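Alpha-catenin-like protein hmp-1 (Caenorhabditis elegans, PDB 5XA5) binds cadherin, beta-catenin and actin filaments at cell junctions, and is required for cell migration and cell shape changes during body enclosure and elongation. Local coordinates at residues Met103-Thr106 and Gly107-Val111; Pro218-Tyr221 and Thr222-Arg225. All coordinates share one frame; numbering follows the deposited sequence.

How the contacts relate
Contacts 1 and 2 are both local, joining side chains on successive turns of one helix, but they belong to opposite ends of this elongated, all-helical N-terminal portion of hmp-1. Their centres are about 66 Å apart and their nearest atoms about 53 Å apart, on opposite sides of the chain's centre, so they cannot touch. Contact 1 lies near the C-terminal end of helix 83-112, and contact 2 in the later part of helix 200-229. Helix 117-165 packs against side chains of both and links the two regions. They differ in their surroundings: contact 1 meets the chain of another protein, whereas contact 2 has partners on three helices of its own chain.

Contact 1: Met103-Thr106 and Gly107-Val111; sequences MIQT and GRDFV
Asp109 turns its carboxylate back over the preceding turn of the helix, against the backbone carbonyl of Gln105. With CG beside its own backbone N (chi1 -63°), the group sits on the side from which its N-H approaches that carbonyl. Asp109 N donates to Gln105 O at 3.0 Å, while Asp109 OD2 lies 3.2 Å from Gln105 O. The second of these is an approach of two acceptors, probably mildly unfavourable and offset in part by the N-H between the same residues. Farther out, the Gln105 chain bends at chi2 and crosses Asp109 at a slant; its amide is turned 54° from the carboxylate, and Gln105 OE1 stays 4.1 Å from Asp109 OD1.

One residue back, Ile104 presents its CG2 branch to the guanidinium of Arg108. The arginine is bent at chi3, which brings its end back toward the preceding turn, and Arg108 NH2 comes to 3.6 Å from Ile104 CG2 in an oblique van der Waals contact. Met103 instead curls forward: its chain bends at chi2 (72°) and again at chi3, setting CE 3.8 Å from Gly107 CA, beside a residue with no side chain to stand in the way. Main-chain bonds Gly107 N to Met103 O (2.7 Å) and Phe110 N to Thr106 O (2.9 Å) continue the alpha-helical ladder.

Apolar side chains from the chain of another protein reach Met103, Phe110 and Val111, placing this part of the helix at an intermolecular interface, consistent with the beta-catenin binding of the protein. Thr106 OG1 hydrogen-bonds to Val102 O within the helix and to Ser126 OG on helix 117-165. That helix also meets Phe110 through Arg120 and Ala123, and helix 51-74 packs on Met103 and Val111.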
loop_
_atom_site.group_PDB
_atom_site.type_symbol
_atom_site.label_atom_id
_atom_site.label_comp_id
_atom_site.label_asym_id
_atom_site.label_seq_id
_atom_site.Cartn_x
_atom_site.Cartn_y
_atom_site.Cartn_z
ATOM N N MET A 103 -23.205 7.896 -8.799
ATOM C CA MET A 103 -22.892 9.305 -8.587
ATOM C C MET A 103 -23.143 10.130 -9.851
ATOM O O MET A 103 -23.681 11.239 -9.783
ATOM C CB MET A 103 -21.440 9.476 -8.131
ATOM C CG MET A 103 -21.009 10.913 -7.920
ATOM S SD MET A 103 -21.731 11.653 -6.455
ATOM C CE MET A 103 -22.975 12.730 -7.158
ATOM N N ILE A 104 -22.757 9.590 -11.004
ATOM C CA ILE A 104 -22.940 10.300 -12.268
ATOM C C ILE A 104 -24.426 10.471 -12.582
ATOM O O ILE A 104 -24.849 11.526 -13.067
ATOM C CB ILE A 104 -22.229 9.574 -13.432
ATOM C CG1 ILE A 104 -20.712 9.668 -13.249
ATOM C CG2 ILE A 104 -22.629 10.180 -14.779
ATOM C CD1 ILE A 104 -19.914 8.796 -14.199
ATOM N N GLN A 105 -25.221 9.450 -12.280
ATOM C CA GLN A 105 -26.664 9.532 -12.503
ATOM C C GLN A 105 -27.368 10.495 -11.549
ATOM O O GLN A 105 -28.099 11.387 -11.989
ATOM C CB GLN A 105 -27.303 8.146 -12.389
ATOM C CG GLN A 105 -27.454 7.413 -13.713
ATOM C CD GLN A 105 -28.337 8.160 -14.702
ATOM O OE1 GLN A 105 -29.251 8.890 -14.312
ATOM N NE2 GLN A 105 -28.066 7.979 -15.990
ATOM N N THR A 106 -27.159 10.316 -10.245
ATOM C CA THR A 106 -27.846 11.156 -9.266
ATOM C C THR A 106 -27.299 12.564 -9.329
ATOM O O THR A 106 -28.011 13.533 -9.073
ATOM C CB THR A 106 -27.693 10.642 -7.831
ATOM O OG1 THR A 106 -26.303 10.514 -7.512
ATOM C CG2 THR A 106 -28.372 9.288 -7.677
ATOM N N GLY A 107 -26.010 12.673 -9.640
ATOM C CA GLY A 107 -25.393 13.972 -9.804
ATOM C C GLY A 107 -26.039 14.722 -10.949
ATOM O O GLY A 107 -26.312 15.918 -10.846
ATOM N N ARG A 108 -26.294 14.008 -12.040
ATOM C CA ARG A 108 -26.930 14.617 -13.199
ATOM C C ARG A 108 -28.349 15.051 -12.853
ATOM O O ARG A 108 -28.781 16.134 -13.238
ATOM C CB ARG A 108 -26.947 13.654 -14.388
ATOM C CG ARG A 108 -27.249 14.332 -15.727
ATOM C CD ARG A 108 -27.653 13.316 -16.782
ATOM N NE ARG A 108 -26.718 12.195 -16.847
ATOM C CZ ARG A 108 -25.565 12.216 -17.505
ATOM N NH1 ARG A 108 -25.194 13.307 -18.163
ATOM N NH2 ARG A 108 -24.779 11.147 -17.505
ATOM N N ASP A 109 -29.061 14.197 -12.123
ATOM C CA ASP A 109 -30.410 14.513 -11.658
ATOM C C ASP A 109 -30.407 15.790 -10.832
ATOM O O ASP A 109 -31.292 16.635 -10.962
ATOM C CB ASP A 109 -30.984 13.361 -10.829
ATOM C CG ASP A 109 -31.134 12.083 -11.631
ATOM O OD1 ASP A 109 -31.255 12.165 -12.872
ATOM O OD2 ASP A 109 -31.132 10.997 -11.015
ATOM N N PHE A 110 -29.393 15.934 -9.986
ATOM C CA PHE A 110 -29.310 17.098 -9.126
ATOM C C PHE A 110 -29.034 18.379 -9.903
ATOM O O PHE A 110 -29.754 19.352 -9.744
ATOM C CB PHE A 110 -28.236 16.893 -8.057
ATOM C CG PHE A 110 -27.698 18.173 -7.479
ATOM C CD1 PHE A 110 -28.530 19.059 -6.809
ATOM C CD2 PHE A 110 -26.350 18.475 -7.588
ATOM C CE1 PHE A 110 -28.021 20.236 -6.277
ATOM C CE2 PHE A 110 -25.836 19.634 -7.054
ATOM C CZ PHE A 110 -26.675 20.526 -6.404
ATOM N N VAL A 111 -28.000 18.387 -10.738
ATOM C CA VAL A 111 -27.601 19.625 -11.405
ATOM C C VAL A 111 -28.677 20.100 -12.373
ATOM O O VAL A 111 -28.727 21.275 -12.736
ATOM C CB VAL A 111 -26.273 19.466 -12.173
ATOM C CG1 VAL A 111 -25.131 19.154 -11.207
ATOM C CG2 VAL A 111 -26.393 18.388 -13.235
#

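Contact 2: Pro218-Tyr221 and Thr222-Arg225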
loop_
_atom_site.group_PDB
_atom_site.type_symbol
_atom_site.label_atom_id
_atom_site.label_comp_id
_atom_site.label_asym_id
_atom_site.label_seq_id
_atom_site.Cartn_x
_atom_site.Cartn_y
_atom_site.Cartn_z
ATOM N N PRO A 218 25.793 -10.148 7.973
ATOM C CA PRO A 218 27.237 -10.288 7.758
ATOM C C PRO A 218 27.848 -11.329 8.685
ATOM O O PRO A 218 28.804 -12.007 8.297
ATOM C CB PRO A 218 27.793 -8.890 8.068
ATOM C CG PRO A 218 26.642 -7.983 7.911
ATOM C CD PRO A 218 25.414 -8.755 8.264
ATOM N N LEU A 219 27.298 -11.455 9.889
ATOM C CA LEU A 219 27.801 -12.460 10.825
ATOM C C LEU A 219 27.406 -13.868 10.385
ATOM O O LEU A 219 28.136 -14.831 10.628
ATOM C CB LEU A 219 27.272 -12.174 12.228
ATOM C CG LEU A 219 27.823 -10.899 12.867
ATOM C CD1 LEU A 219 26.971 -10.515 14.063
ATOM C CD2 LEU A 219 29.253 -11.090 13.309
ATOM N N LEU A 220 26.233 -13.986 9.779
ATOM C CA LEU A 220 25.805 -15.266 9.230
ATOM C C LEU A 220 26.728 -15.673 8.084
ATOM O O LEU A 220 27.125 -16.838 7.995
ATOM C CB LEU A 220 24.350 -15.195 8.760
ATOM C CG LEU A 220 23.792 -16.552 8.306
ATOM C CD1 LEU A 220 23.832 -17.603 9.406
ATOM C CD2 LEU A 220 22.360 -16.368 7.792
ATOM N N TYR A 221 27.081 -14.720 7.230
ATOM C CA TYR A 221 28.032 -14.981 6.148
ATOM C C TYR A 221 29.331 -15.550 6.699
ATOM O O TYR A 221 29.789 -16.584 6.248
ATOM C CB TYR A 221 28.307 -13.705 5.345
ATOM C CG TYR A 221 29.492 -13.784 4.411
ATOM C CD1 TYR A 221 29.549 -14.748 3.407
ATOM C CD2 TYR A 221 30.546 -12.883 4.516
ATOM C CE1 TYR A 221 30.631 -14.816 2.548
ATOM C CE2 TYR A 221 31.630 -12.943 3.663
ATOM C CZ TYR A 221 31.668 -13.924 2.681
ATOM O OH TYR A 221 32.724 -13.993 1.818
ATOM N N THR A 222 29.938 -14.881 7.675
ATOM C CA THR A 222 31.266 -15.312 8.053
ATOM C C THR A 222 31.205 -16.584 8.909
ATOM O O THR A 222 32.095 -17.412 8.821
ATOM C CB THR A 222 32.053 -14.200 8.775
ATOM O OG1 THR A 222 31.286 -13.664 9.847
ATOM C CG2 THR A 222 32.354 -13.072 7.801
ATOM N N SER A 223 30.138 -16.774 9.683
ATOM C CA SER A 223 30.005 -18.005 10.458
ATOM C C SER A 223 29.778 -19.206 9.541
ATOM O O SER A 223 30.320 -20.285 9.782
ATOM C CB SER A 223 28.858 -17.908 11.467
ATOM O OG SER A 223 27.614 -17.960 10.790
ATOM N N THR A 224 28.973 -19.044 8.493
ATOM C CA THR A 224 28.743 -20.139 7.547
ATOM C C THR A 224 30.001 -20.452 6.740
ATOM O O THR A 224 30.318 -21.605 6.473
ATOM C CB THR A 224 27.554 -19.832 6.571
ATOM O OG1 THR A 224 27.781 -18.625 5.830
ATOM C CG2 THR A 224 26.258 -19.710 7.353
ATOM N N ARG A 225 30.722 -19.410 6.348
ATOM C CA ARG A 225 31.911 -19.601 5.542
ATOM C C ARG A 225 32.995 -20.310 6.348
ATOM O O ARG A 225 33.667 -21.198 5.837
ATOM C CB ARG A 225 32.419 -18.253 5.031
ATOM C CG ARG A 225 33.431 -18.343 3.913
ATOM C CD ARG A 225 33.854 -16.944 3.527
ATOM N NE ARG A 225 34.463 -16.888 2.205
ATOM C CZ ARG A 225 35.757 -17.077 1.975
ATOM N NH1 ARG A 225 36.581 -17.348 2.983
ATOM N NH2 ARG A 225 36.226 -16.996 0.736
#
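This is an intrahelical contact between successive turns of helix 200-229, in which Tyr221 and Arg225 run side by side in the same direction. Each CG is anti to its backbone N (chi1 167° and -165°), and with the arginine, in the conformer described, one of two, extended from CG to NE, the two chains keep a common heading. Arg225 CD rests 3.8 Å from Tyr221 CZ, oblique to the ring; the guanidinium plane is turned 63° from it. Their polar ends converge on one acceptor on helix 169-196: Tyr221 OH hydrogen-bonds to Asp173 OD1, and in this conformer Arg225 NE forms a salt bridge to the same oxygen. Tyr221 also stacks its ring with Tyr176, which probably limits the turning of the ring.

The surroundings are those of a four-helix bundle, as in the vinculin/alpha-catenin family, with helix 200-229 packed against helices 117-165, 169-196 and 234-258. Leu220 faces inward onto Met163, Ile164 and Met247. Leu220 CD1 lies 3.8 Å from Thr224 CG2, the two side chains meeting at an oblique angle and extending this apolar strip along the helix.

Ser223 and Thr224 also have two conformers, and the contacts described are those of one. In it, Thr224 OG1 lies back against the preceding turn, 2.9 Å from Leu220 O and also 2.9 Å from Tyr221 O, with its single proton able to serve either carbonyl. Ser223 OG has its strongest partner in Thr243 OG1 on helix 234-258. Backbone bonds hold the turns together, from Ser223 N to Leu219 O at 2.9 Å and from Arg225 N to Tyr221 O at 3.0 Å. The helix is kinked at Pro218, whose N makes no bond to the turn before it.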